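Local coordinates for protein argininosuccinate lyase (Chelativorans sp., PDB 6RXA) that is a C–N lyase (EDDS lyase) of the aspartase/fumarase superfamily and probably also splits argininosuccinate into fumarate and L-arginine, at residues D29-L35 with E326-R330; L124-L129 with L189-N194; V143-A147 with I458-M462; W235-A239 with I309-L313; L370-L374 with A385-V389. The protein carries 2 engineered substitutions. All blocks are in the same frame, centred on the assembly; numbering follows the deposited sequence. Where two conformers were deposited one is given.

Contact 1. Residues D29-L35 with E326-R330; sequences DAAALTL and ELEPR
NH1 of R330 is gripped twice by D29: it forms a salt bridge of 2.8 Å with D29 OD1 and donates a hydrogen bond of 3.2 Å to D29 O. The site is a junction of helix ends, where helix 20-31 finishes and helix 329-348 begins, with E328 at its N-cap position. The bend of the arginine at chi3 (60°) sets A32 CB 3.7 Å above one face of the guanidinium, toward its rim; a small alanine suits this spot, because R330 CB comes within 3.6 Å of A32 CB. The carboxylate and guanidinium planes stand 78° apart, so OD1 meets NH1 singly rather than as a paired fork. A leucine in place of R330 is likely to leave the D29 carboxylate without its mate and to strip D29 O of a donor at the helix end. P329 suits the first helical turn, where a backbone N-H is not needed, and its CD lies 3.8 Å from L35 CD1. L35 CD2 packs on E326, whose OE1 is salt-bridged to K297 of the second subunit. A water completes the junction, accepting from R330 N at 2.9 Å and donating to L33 O at 2.8 Å.

Contact 2. Residues L124-L129 with L189-N194; sequences LRDQLL and LYARIN
R125 holds CG anti to its backbone N (chi1 178°) and then turns at chi3 (70°), which brings its guanidinium to N194, while Y190, with CG likewise anti, leans its ring against the stem of that arginine. Both belong to an antiparallel helix pair in the helical bundle of the aspartase/fumarase fold: helices 112-147 and 168-193 are joined through the hairpin 153-158/161-167, and over 124-129 and 189-193 their axes run antiparallel and come within 10.1 Å of each other. N194 is the first residue past the helical turns, and its amide oxygen OD1 accepts from R125 NH1 at 2.8 Å. The bond is nearly straight (170°) and lies in the guanidinium plane, although the amide is turned almost perpendicular to it. A buried arginine needs such partners; NH2 has another in L219 O, and F221 makes a cation-pi contact with the group.

Further along helix 112-147, leucine suits L128 because one methyl of its fork, CD2, can reach three residues of the opposing helix: Y190 CA at 3.5 Å, I193 CD1 at 3.6 Å and L189 CG at 3.9 Å. The same methyl lies at the edge of the Y190 ring. L129 meets that ring obliquely, and W471 of helix 451-500 adds an edge-to-face ring contact to Y190. I193 contributes its second methyl, CG2, which rests against R125 CB at 3.9 Å. Aliphatic carbon of the charged residue also packs on the tyrosine, R125 CG standing 3.5 Å from Y190 CE1.

Contact 3. Residues V143-A147 with I458-M462; sequences VHKAA and IDDAM
Residues 143-147 of helix 112-147 run antiparallel to residues 458-462 of helix 451-500, at 154° with axes 10.5 Å apart, and V143 and I458 are the closest pair by CA. This is helix-to-helix packing in the elongated bundle of the aspartase/fumarase fold, well away from the annotated sites. V143 spreads its two methyls over the partner helix: CG1 meets M462 SD at 3.9 Å and I458 CG2 at 4.1 Å, and CG2 meets A461 CB at 4.0 Å. A beta-branched valine fits here because its fork serves all three. I458, with CG1 anti to the carbonyl carbon (chi1 -71°), directs CD1 to the A146-A147 backbone, where it lies 3.6 Å from A147 CA and also touches the methyl of A146. The alanines let the isoleucine tip come close to the backbone. On the inner side, M173 of helix 168-193 packs on I458 and A461, making this a three-helix junction. The outer side is more exposed and carries longer residues. There M462, bent at chi2 and chi3, curls its sulfur beside H144 in an edge-on Met-aromatic contact, the two side chains crossing at about a right angle. The sulfur lies 76° off the ring normal, with M462 SD 3.7 Å from H144 NE2.

Contact 4. Residues W235-A239 with I309-L313; sequences WDHVA and ILTSL
W235 and L313 cross at about a right angle, the leucine reaching the base of the indole: L313 CD2 lies 3.7 Å from W235 CB and comes to the ring obliquely. I309 also stands across the tryptophan, but its methyl CG2 meets the edge of the ring, 4.0 Å from W235 CD1. The isoleucine works in two directions because CG1 lies anti to the carbonyl carbon (chi1 -67°), which sends CD1 to V238 CG1 at 3.9 Å while CG2 is left for A239 CB at 3.8 Å. That forked shape suits a site between two residues of one helical turn. A small A239 suits the place, since L310 CD2 comes to the same CB at 4.0 Å, roughly at a right angle to I309 CG2. V238 CG2 lies over the centre of one face of the W235 ring, and R324 makes a cation-pi contact with the indole. Its NE1 is satisfied by V325 O, so this buried indole keeps no stray donor. S312 turns its hydroxyl back to donate to I309 O at 2.8 Å, a carbonyl that L313 N also uses, and OG further bonds V325 N. The far side of helix 303-314 faces other subunits, T311 bonding T311 of the fourth subunit. The arrangement packs the start of helix 236-262 on helix 303-314 in the helical bundle of the aspartase/fumarase fold, with the W235 side chain about 9 Å from that of N113, a succinate-binding residue.

Contact 5. Residues L370-L374 with A385-V389; sequences LTDML and AHEIV
T371 and V389 make the tight side of the contact between segments 370-374 and 385-389, whose axes come within 8.9 Å with 135° between their N-to-C directions. T371 OG1 approaches V389 CG2 to 3.4 Å, and T371 CG2 lies 3.5 Å from both A385 CB and H386 N. The methyl reaches the opposing backbone because it stands anti to the threonine's own N, which leaves OG1 beside that N (chi1 -51°), where it bonds M367 O one turn back. Threonine suits the place, since one arm packs while the other satisfies itself within its helix; a small A385 lets it in. With an alanine here, both arms would go, and a gap would probably open against A385 and V389, with M367 O left without its hydrogen-bond partner. The other side is looser though still buried: L370 CD2 is 4.2 Å from V389 CG1, and L374 CD1 is 4.4 Å from I388 CG2 but 3.9 Å from V389 CG2. Helices 367-378 and 382-399 thus pair in the C-terminal region, with I430 and A433 of helix 427-434 against L370, and P284 of the fourth subunit against T371, H386 and V389.

How the contacts relate
Contacts 1, 2 and 4 form one continuous cluster, their centres 15 to 18 Å apart. L327 and L124 join contacts 1 and 2, their CD2 atoms 4.1 Å apart, and V238 of contact 4 packs on both. Contact 3 reuses helix 112-147 of contact 2, 27 Å away between centres. Contact 5 is remote, about 53 Å between centres from contacts 2 and 4. The D29 side chain is about 8 Å from those of Y26 and R294, which bind one fumarate in another structure of this protein; that of W235 is about 9 Å from that of N113, and H386 hydrogen-bonds S280 of the fourth subunit, both succinate-binding residues. The D236 side chain sits about 4 Å from a sodium ion.

Contact 1. Residues D29-L35 with E326-R330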
# COMPACT_ATOMS: atom_id res chain seq x y z
N ASP A 29 -14.00 0.21 18.11
CA ASP A 29 -13.75 1.48 17.45
C ASP A 29 -14.05 2.65 18.38
O ASP A 29 -13.22 3.54 18.56
CB ASP A 29 -14.57 1.58 16.16
CG ASP A 29 -14.25 2.83 15.36
OD1 ASP A 29 -13.06 3.19 15.25
OD2 ASP A 29 -15.20 3.45 14.84
N ALA A 30 -15.23 2.63 19.00
CA ALA A 30 -15.60 3.74 19.87
C ALA A 30 -14.81 3.75 21.17
O ALA A 30 -14.65 4.81 21.78
CB ALA A 30 -17.10 3.67 20.16
N ALA A 31 -14.33 2.59 21.60
CA ALA A 31 -13.62 2.49 22.87
C ALA A 31 -12.14 2.80 22.76
O ALA A 31 -11.48 3.01 23.79
CB ALA A 31 -13.79 1.08 23.45
N ALA A 32 -11.59 2.84 21.55
CA ALA A 32 -10.15 2.96 21.41
C ALA A 32 -9.64 4.29 21.92
O ALA A 32 -10.26 5.34 21.72
CB ALA A 32 -9.78 2.80 19.94
N LEU A 33 -8.50 4.23 22.60
CA LEU A 33 -7.79 5.42 23.05
C LEU A 33 -7.05 6.06 21.89
O LEU A 33 -6.64 5.37 20.94
CB LEU A 33 -6.74 5.03 24.08
CG LEU A 33 -7.24 4.39 25.36
CD1 LEU A 33 -6.08 4.05 26.26
CD2 LEU A 33 -8.20 5.34 26.05
N THR A 34 -6.83 7.37 21.98
CA THR A 34 -5.82 7.97 21.13
C THR A 34 -4.44 7.44 21.53
O THR A 34 -4.22 6.99 22.66
CB THR A 34 -5.77 9.49 21.28
OG1 THR A 34 -5.41 9.82 22.63
CG2 THR A 34 -7.10 10.14 20.93
N LEU A 35 -3.47 7.56 20.61
CA LEU A 35 -2.10 7.21 20.97
C LEU A 35 -1.62 8.03 22.17
O LEU A 35 -0.99 7.49 23.09
CB LEU A 35 -1.17 7.34 19.76
CG LEU A 35 0.25 6.82 20.03
CD1 LEU A 35 0.30 5.35 20.30
CD2 LEU A 35 1.14 7.16 18.82
N GLU A 326 2.57 6.57 13.03
CA GLU A 326 2.59 5.72 14.20
C GLU A 326 1.68 4.51 14.01
O GLU A 326 0.78 4.51 13.15
CB GLU A 326 2.13 6.52 15.43
CG GLU A 326 3.10 7.63 15.83
CD GLU A 326 2.41 8.92 16.28
OE1 GLU A 326 1.38 9.31 15.68
OE2 GLU A 326 2.90 9.55 17.23
N LEU A 327 1.90 3.49 14.84
CA LEU A 327 0.95 2.39 14.98
C LEU A 327 0.03 2.72 16.14
O LEU A 327 0.49 2.86 17.28
CB LEU A 327 1.67 1.07 15.24
CG LEU A 327 0.78 -0.17 15.33
CD1 LEU A 327 -0.09 -0.36 14.09
CD2 LEU A 327 1.64 -1.42 15.60
N GLU A 328 -1.25 2.86 15.86
CA GLU A 328 -2.17 3.45 16.82
C GLU A 328 -2.98 2.40 17.57
O GLU A 328 -3.21 1.29 17.09
CB GLU A 328 -3.11 4.41 16.10
CG GLU A 328 -2.33 5.46 15.32
CD GLU A 328 -3.06 6.76 15.16
OE1 GLU A 328 -3.21 7.22 14.00
OE2 GLU A 328 -3.47 7.33 16.18
N PRO A 329 -3.45 2.75 18.76
CA PRO A 329 -4.21 1.79 19.57
C PRO A 329 -5.38 1.15 18.85
O PRO A 329 -5.61 -0.06 18.99
CB PRO A 329 -4.65 2.64 20.78
CG PRO A 329 -3.60 3.68 20.91
CD PRO A 329 -3.19 4.02 19.49
N ARG A 330 -6.15 1.93 18.08
CA ARG A 330 -7.33 1.37 17.44
C ARG A 330 -6.97 0.24 16.48
O ARG A 330 -7.75 -0.70 16.32
CB ARG A 330 -8.15 2.44 16.74
CG ARG A 330 -7.48 3.19 15.62
CD ARG A 330 -8.41 4.29 15.08
NE ARG A 330 -8.77 5.26 16.12
CZ ARG A 330 -9.92 5.26 16.81
NH1 ARG A 330 -10.86 4.35 16.58
NH2 ARG A 330 -10.12 6.19 17.73
O HOH W 1 -12.18 5.89 19.78
O HOH W 2 -6.17 4.85 18.27

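Contact 2. Residues L124-L129 with L189-N194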
# COMPACT_ATOMS: atom_id res chain seq x y z
N LEU A 124 3.89 -0.30 22.90
CA LEU A 124 3.89 -1.39 21.93
C LEU A 124 4.29 -2.71 22.58
O LEU A 124 3.76 -3.77 22.22
CB LEU A 124 4.80 -1.09 20.73
CG LEU A 124 4.35 0.08 19.86
CD1 LEU A 124 5.35 0.33 18.73
CD2 LEU A 124 2.94 -0.14 19.30
N ARG A 125 5.23 -2.65 23.53
CA ARG A 125 5.67 -3.85 24.24
C ARG A 125 4.51 -4.51 24.98
O ARG A 125 4.29 -5.72 24.85
CB ARG A 125 6.79 -3.46 25.21
CG ARG A 125 7.34 -4.57 26.07
CD ARG A 125 8.48 -4.05 26.96
NE ARG A 125 7.99 -3.16 28.00
CZ ARG A 125 8.77 -2.50 28.85
NH1 ARG A 125 10.09 -2.60 28.77
NH2 ARG A 125 8.22 -1.75 29.79
N ASP A 126 3.73 -3.72 25.73
CA ASP A 126 2.57 -4.29 26.41
C ASP A 126 1.56 -4.81 25.39
O ASP A 126 0.97 -5.88 25.59
CB ASP A 126 1.92 -3.25 27.32
CG ASP A 126 2.49 -3.27 28.75
OD1 ASP A 126 3.28 -4.16 29.11
OD2 ASP A 126 2.13 -2.37 29.54
N GLN A 127 1.36 -4.08 24.28
CA GLN A 127 0.40 -4.52 23.28
C GLN A 127 0.89 -5.77 22.55
O GLN A 127 0.07 -6.59 22.10
CB GLN A 127 0.12 -3.40 22.29
CG GLN A 127 -0.65 -2.24 22.93
CD GLN A 127 -1.99 -2.64 23.49
OE1 GLN A 127 -2.86 -3.12 22.77
NE2 GLN A 127 -2.17 -2.44 24.79
N LEU A 128 2.20 -5.93 22.42
CA LEU A 128 2.75 -7.14 21.83
C LEU A 128 2.53 -8.35 22.74
O LEU A 128 2.16 -9.43 22.26
CB LEU A 128 4.23 -6.92 21.50
CG LEU A 128 4.97 -7.96 20.67
CD1 LEU A 128 4.19 -8.23 19.41
CD2 LEU A 128 6.34 -7.40 20.35
N LEU A 129 2.70 -8.20 24.06
CA LEU A 129 2.37 -9.30 24.96
C LEU A 129 0.87 -9.61 24.92
O LEU A 129 0.46 -10.77 24.92
CB LEU A 129 2.83 -9.00 26.38
CG LEU A 129 4.34 -8.87 26.53
CD1 LEU A 129 4.72 -8.61 27.98
CD2 LEU A 129 5.07 -10.11 26.02
N LEU A 189 10.26 -9.91 17.02
CA LEU A 189 10.00 -8.48 17.09
C LEU A 189 10.13 -7.98 18.53
O LEU A 189 10.68 -6.90 18.77
CB LEU A 189 8.60 -8.22 16.55
CG LEU A 189 8.03 -6.83 16.83
CD1 LEU A 189 8.81 -5.74 16.13
CD2 LEU A 189 6.57 -6.78 16.42
N TYR A 190 9.62 -8.75 19.49
CA TYR A 190 9.66 -8.31 20.88
C TYR A 190 11.08 -7.96 21.30
O TYR A 190 11.31 -6.98 22.02
CB TYR A 190 9.07 -9.39 21.79
CG TYR A 190 8.90 -8.93 23.23
CD1 TYR A 190 7.76 -8.24 23.62
CD2 TYR A 190 9.87 -9.20 24.19
CE1 TYR A 190 7.59 -7.83 24.93
CE2 TYR A 190 9.71 -8.80 25.51
CZ TYR A 190 8.56 -8.12 25.87
OH TYR A 190 8.39 -7.71 27.18
N ALA A 191 12.06 -8.74 20.84
CA ALA A 191 13.43 -8.49 21.25
C ALA A 191 13.95 -7.15 20.76
O ALA A 191 14.85 -6.56 21.39
CB ALA A 191 14.35 -9.62 20.76
N ARG A 192 13.43 -6.67 19.62
CA ARG A 192 13.80 -5.36 19.10
C ARG A 192 12.98 -4.24 19.72
O ARG A 192 13.50 -3.13 19.88
CB ARG A 192 13.70 -5.33 17.57
CG ARG A 192 14.91 -5.98 16.88
CD ARG A 192 14.80 -5.96 15.34
NE ARG A 192 13.82 -6.91 14.82
CZ ARG A 192 14.06 -8.20 14.63
NH1 ARG A 192 15.24 -8.71 14.92
NH2 ARG A 192 13.11 -8.98 14.14
N ILE A 193 11.71 -4.49 20.07
CA ILE A 193 10.90 -3.47 20.74
C ILE A 193 11.43 -3.22 22.14
O ILE A 193 11.46 -2.07 22.61
CB ILE A 193 9.42 -3.89 20.77
CG1 ILE A 193 8.79 -3.74 19.39
CG2 ILE A 193 8.63 -3.05 21.78
CD1 ILE A 193 7.35 -4.12 19.29
N ASN A 194 11.86 -4.27 22.83
CA ASN A 194 12.19 -4.18 24.25
C ASN A 194 13.64 -3.76 24.48
O ASN A 194 14.39 -4.38 25.23
CB ASN A 194 11.88 -5.49 24.96
CG ASN A 194 11.81 -5.31 26.45
OD1 ASN A 194 11.55 -4.21 26.93
ND2 ASN A 194 12.03 -6.38 27.20

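Contact 3. Residues V143-A147 with I458-M462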
# COMPACT_ATOMS: atom_id res chain seq x y z
N VAL A 143 -5.90 -26.10 17.87
CA VAL A 143 -5.34 -27.42 18.14
C VAL A 143 -6.32 -28.28 18.92
O VAL A 143 -6.49 -29.47 18.64
CB VAL A 143 -4.00 -27.28 18.88
CG1 VAL A 143 -3.48 -28.64 19.31
CG2 VAL A 143 -2.97 -26.60 18.01
N HIS A 144 -6.99 -27.69 19.92
CA HIS A 144 -7.94 -28.46 20.72
C HIS A 144 -9.14 -28.89 19.89
O HIS A 144 -9.66 -30.00 20.06
CB HIS A 144 -8.32 -27.65 21.96
CG HIS A 144 -7.14 -27.26 22.80
ND1 HIS A 144 -7.25 -26.42 23.89
CD2 HIS A 144 -5.83 -27.58 22.70
CE1 HIS A 144 -6.06 -26.25 24.43
NE2 HIS A 144 -5.17 -26.93 23.72
N LYS A 145 -9.57 -28.04 18.94
CA LYS A 145 -10.61 -28.43 17.99
C LYS A 145 -10.12 -29.56 17.08
O LYS A 145 -10.84 -30.54 16.86
CB LYS A 145 -11.04 -27.21 17.18
CG LYS A 145 -12.31 -27.39 16.33
CD LYS A 145 -13.59 -27.41 17.15
CE LYS A 145 -14.81 -27.19 16.26
NZ LYS A 145 -16.04 -27.04 17.08
N ALA A 146 -8.89 -29.45 16.58
CA ALA A 146 -8.36 -30.50 15.71
C ALA A 146 -8.38 -31.85 16.41
O ALA A 146 -8.69 -32.87 15.79
CB ALA A 146 -6.93 -30.16 15.30
N ALA A 147 -8.06 -31.87 17.70
CA ALA A 147 -7.96 -33.13 18.43
C ALA A 147 -9.28 -33.88 18.49
O ALA A 147 -9.27 -35.10 18.67
CB ALA A 147 -7.44 -32.85 19.84
N ILE A 458 -0.41 -32.93 16.49
CA ILE A 458 -1.08 -32.36 17.66
C ILE A 458 -0.18 -32.49 18.88
O ILE A 458 -0.02 -31.53 19.64
CB ILE A 458 -2.46 -33.01 17.88
CG1 ILE A 458 -3.43 -32.55 16.78
CG2 ILE A 458 -2.99 -32.67 19.28
CD1 ILE A 458 -4.75 -33.30 16.80
N ASP A 459 0.41 -33.67 19.09
CA ASP A 459 1.31 -33.86 20.23
C ASP A 459 2.44 -32.84 20.19
O ASP A 459 2.79 -32.23 21.21
CB ASP A 459 1.88 -35.27 20.22
CG ASP A 459 0.85 -36.34 20.55
OD1 ASP A 459 -0.25 -36.02 21.02
OD2 ASP A 459 1.16 -37.54 20.34
N ASP A 460 3.02 -32.63 19.01
CA ASP A 460 4.10 -31.66 18.87
C ASP A 460 3.60 -30.24 19.17
O ASP A 460 4.29 -29.46 19.83
CB ASP A 460 4.69 -31.72 17.47
CG ASP A 460 5.60 -32.93 17.28
OD1 ASP A 460 5.90 -33.60 18.30
OD2 ASP A 460 6.01 -33.20 16.13
N ALA A 461 2.40 -29.90 18.67
CA ALA A 461 1.87 -28.55 18.87
C ALA A 461 1.54 -28.30 20.33
O ALA A 461 1.70 -27.18 20.83
CB ALA A 461 0.64 -28.35 17.98
N MET A 462 1.06 -29.33 21.04
CA MET A 462 0.77 -29.16 22.46
C MET A 462 2.05 -28.87 23.23
O MET A 462 2.06 -28.05 24.15
CB MET A 462 0.06 -30.40 22.99
CG MET A 462 -1.34 -30.62 22.41
SD MET A 462 -2.53 -29.39 22.98
CE MET A 462 -2.87 -29.97 24.64

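Contact 4. Residues W235-A239 with I309-L313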
# COMPACT_ATOMS: atom_id res chain seq x y z
N TRP A 235 12.86 3.60 13.93
CA TRP A 235 11.42 3.41 13.82
C TRP A 235 11.11 2.08 13.15
O TRP A 235 9.93 1.78 12.90
CB TRP A 235 10.82 4.54 12.99
CG TRP A 235 9.39 4.92 13.30
CD1 TRP A 235 8.31 4.74 12.50
CD2 TRP A 235 8.93 5.61 14.46
NE1 TRP A 235 7.19 5.27 13.10
CE2 TRP A 235 7.54 5.80 14.31
CE3 TRP A 235 9.55 6.06 15.62
CZ2 TRP A 235 6.76 6.42 15.29
CZ3 TRP A 235 8.78 6.69 16.58
CH2 TRP A 235 7.40 6.86 16.41
N ASP A 236 12.13 1.26 12.85
CA ASP A 236 11.86 0.07 12.06
C ASP A 236 11.00 -0.93 12.83
O ASP A 236 10.27 -1.71 12.22
CB ASP A 236 13.16 -0.61 11.64
CG ASP A 236 13.92 0.13 10.56
OD1 ASP A 236 13.49 1.23 10.14
OD2 ASP A 236 14.94 -0.44 10.10
N HIS A 237 11.12 -0.93 14.17
CA HIS A 237 10.29 -1.79 15.02
C HIS A 237 8.82 -1.45 14.90
O HIS A 237 7.96 -2.33 15.05
CB HIS A 237 10.75 -1.67 16.47
CG HIS A 237 10.73 -0.27 17.01
ND1 HIS A 237 11.58 0.71 16.56
CD2 HIS A 237 9.96 0.31 17.97
CE1 HIS A 237 11.34 1.84 17.21
NE2 HIS A 237 10.37 1.62 18.08
N VAL A 238 8.49 -0.18 14.63
CA VAL A 238 7.09 0.21 14.44
C VAL A 238 6.57 -0.34 13.12
O VAL A 238 5.47 -0.92 13.05
CB VAL A 238 6.96 1.74 14.54
CG1 VAL A 238 5.52 2.18 14.42
CG2 VAL A 238 7.56 2.24 15.86
N ALA A 239 7.35 -0.18 12.05
CA ALA A 239 7.01 -0.79 10.77
C ALA A 239 6.89 -2.30 10.90
O ALA A 239 5.95 -2.90 10.35
CB ALA A 239 8.07 -0.42 9.73
N ILE A 309 3.26 3.90 7.63
CA ILE A 309 4.52 3.94 8.37
C ILE A 309 5.70 3.86 7.41
O ILE A 309 6.62 4.68 7.46
CB ILE A 309 4.55 2.81 9.42
CG1 ILE A 309 3.52 3.03 10.51
CG2 ILE A 309 5.93 2.73 10.04
CD1 ILE A 309 3.16 1.76 11.29
N LEU A 310 5.67 2.87 6.51
CA LEU A 310 6.78 2.72 5.57
C LEU A 310 6.90 3.92 4.63
O LEU A 310 8.02 4.34 4.30
CB LEU A 310 6.65 1.44 4.76
CG LEU A 310 7.06 0.16 5.50
CD1 LEU A 310 6.56 -1.06 4.72
CD2 LEU A 310 8.54 0.07 5.75
N THR A 311 5.78 4.47 4.17
CA THR A 311 5.86 5.68 3.35
C THR A 311 6.58 6.79 4.11
O THR A 311 7.43 7.48 3.56
CB THR A 311 4.46 6.14 2.94
OG1 THR A 311 3.90 5.18 2.04
CG2 THR A 311 4.50 7.47 2.24
N SER A 312 6.22 6.98 5.38
CA SER A 312 6.82 8.06 6.16
C SER A 312 8.32 7.86 6.32
O SER A 312 9.09 8.83 6.28
CB SER A 312 6.10 8.23 7.51
OG SER A 312 6.46 7.26 8.47
N LEU A 313 8.78 6.61 6.49
CA LEU A 313 10.21 6.36 6.65
C LEU A 313 10.94 6.57 5.33
O LEU A 313 12.08 7.05 5.32
CB LEU A 313 10.45 4.96 7.20
CG LEU A 313 9.90 4.72 8.61
CD1 LEU A 313 10.24 3.32 9.09
CD2 LEU A 313 10.42 5.78 9.57

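Contact 5. Residues L370-L374 with A385-V389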
# COMPACT_ATOMS: atom_id res chain seq x y z
N LEU A 370 -7.37 -43.44 -7.37
CA LEU A 370 -7.62 -44.35 -8.49
C LEU A 370 -6.46 -44.35 -9.48
O LEU A 370 -6.03 -45.41 -9.95
CB LEU A 370 -8.95 -44.00 -9.16
CG LEU A 370 -9.48 -44.95 -10.23
CD1 LEU A 370 -9.80 -46.31 -9.62
CD2 LEU A 370 -10.71 -44.38 -10.92
N THR A 371 -5.91 -43.16 -9.78
CA THR A 371 -4.78 -43.05 -10.69
C THR A 371 -3.52 -43.70 -10.12
O THR A 371 -2.80 -44.43 -10.82
CB THR A 371 -4.50 -41.56 -10.96
OG1 THR A 371 -5.71 -40.88 -11.34
CG2 THR A 371 -3.46 -41.39 -12.06
N ASP A 372 -3.21 -43.41 -8.85
CA ASP A 372 -2.04 -44.01 -8.21
C ASP A 372 -2.16 -45.52 -8.19
O ASP A 372 -1.14 -46.23 -8.32
CB ASP A 372 -1.92 -43.51 -6.77
CG ASP A 372 -1.34 -42.11 -6.65
OD1 ASP A 372 -0.51 -41.70 -7.49
OD2 ASP A 372 -1.69 -41.42 -5.67
N MET A 373 -3.38 -46.04 -8.04
CA MET A 373 -3.58 -47.48 -8.02
C MET A 373 -3.22 -48.10 -9.36
O MET A 373 -2.59 -49.16 -9.41
CB MET A 373 -5.04 -47.79 -7.65
CG MET A 373 -5.36 -49.27 -7.51
SD MET A 373 -5.78 -50.02 -9.09
CE MET A 373 -7.49 -49.50 -9.24
N LEU A 374 -3.60 -47.45 -10.47
CA LEU A 374 -3.25 -47.98 -11.78
C LEU A 374 -1.73 -48.05 -11.94
O LEU A 374 -1.18 -49.07 -12.37
CB LEU A 374 -3.86 -47.14 -12.89
CG LEU A 374 -5.38 -46.99 -12.90
CD1 LEU A 374 -5.81 -46.20 -14.14
CD2 LEU A 374 -6.07 -48.33 -12.83
N ALA A 385 -1.86 -42.93 -16.80
CA ALA A 385 -2.92 -43.25 -15.84
C ALA A 385 -3.83 -42.05 -15.65
O ALA A 385 -5.06 -42.19 -15.61
CB ALA A 385 -2.30 -43.67 -14.51
N HIS A 386 -3.25 -40.85 -15.54
CA HIS A 386 -4.04 -39.64 -15.35
C HIS A 386 -5.03 -39.44 -16.49
O HIS A 386 -6.20 -39.12 -16.25
CB HIS A 386 -3.05 -38.48 -15.21
CG HIS A 386 -3.68 -37.13 -15.13
ND1 HIS A 386 -4.25 -36.51 -16.22
CD2 HIS A 386 -3.78 -36.26 -14.10
CE1 HIS A 386 -4.70 -35.32 -15.85
NE2 HIS A 386 -4.41 -35.14 -14.58
N GLU A 387 -4.59 -39.66 -17.73
CA GLU A 387 -5.49 -39.47 -18.86
C GLU A 387 -6.65 -40.45 -18.83
O GLU A 387 -7.78 -40.09 -19.19
CB GLU A 387 -4.70 -39.61 -20.17
CG GLU A 387 -5.38 -38.98 -21.39
CD GLU A 387 -5.53 -37.46 -21.28
OE1 GLU A 387 -6.61 -36.95 -21.63
OE2 GLU A 387 -4.57 -36.79 -20.85
N ILE A 388 -6.40 -41.70 -18.44
CA ILE A 388 -7.48 -42.67 -18.32
C ILE A 388 -8.49 -42.21 -17.27
O ILE A 388 -9.71 -42.22 -17.50
CB ILE A 388 -6.94 -44.06 -17.97
CG1 ILE A 388 -6.11 -44.64 -19.11
CG2 ILE A 388 -8.11 -44.99 -17.63
CD1 ILE A 388 -5.35 -45.90 -18.72
N VAL A 389 -8.00 -41.82 -16.10
CA VAL A 389 -8.91 -41.44 -15.03
C VAL A 389 -9.65 -40.14 -15.35
O VAL A 389 -10.82 -39.98 -14.99
CB VAL A 389 -8.18 -41.40 -13.67
CG1 VAL A 389 -9.13 -40.90 -12.58
CG2 VAL A 389 -7.63 -42.80 -13.34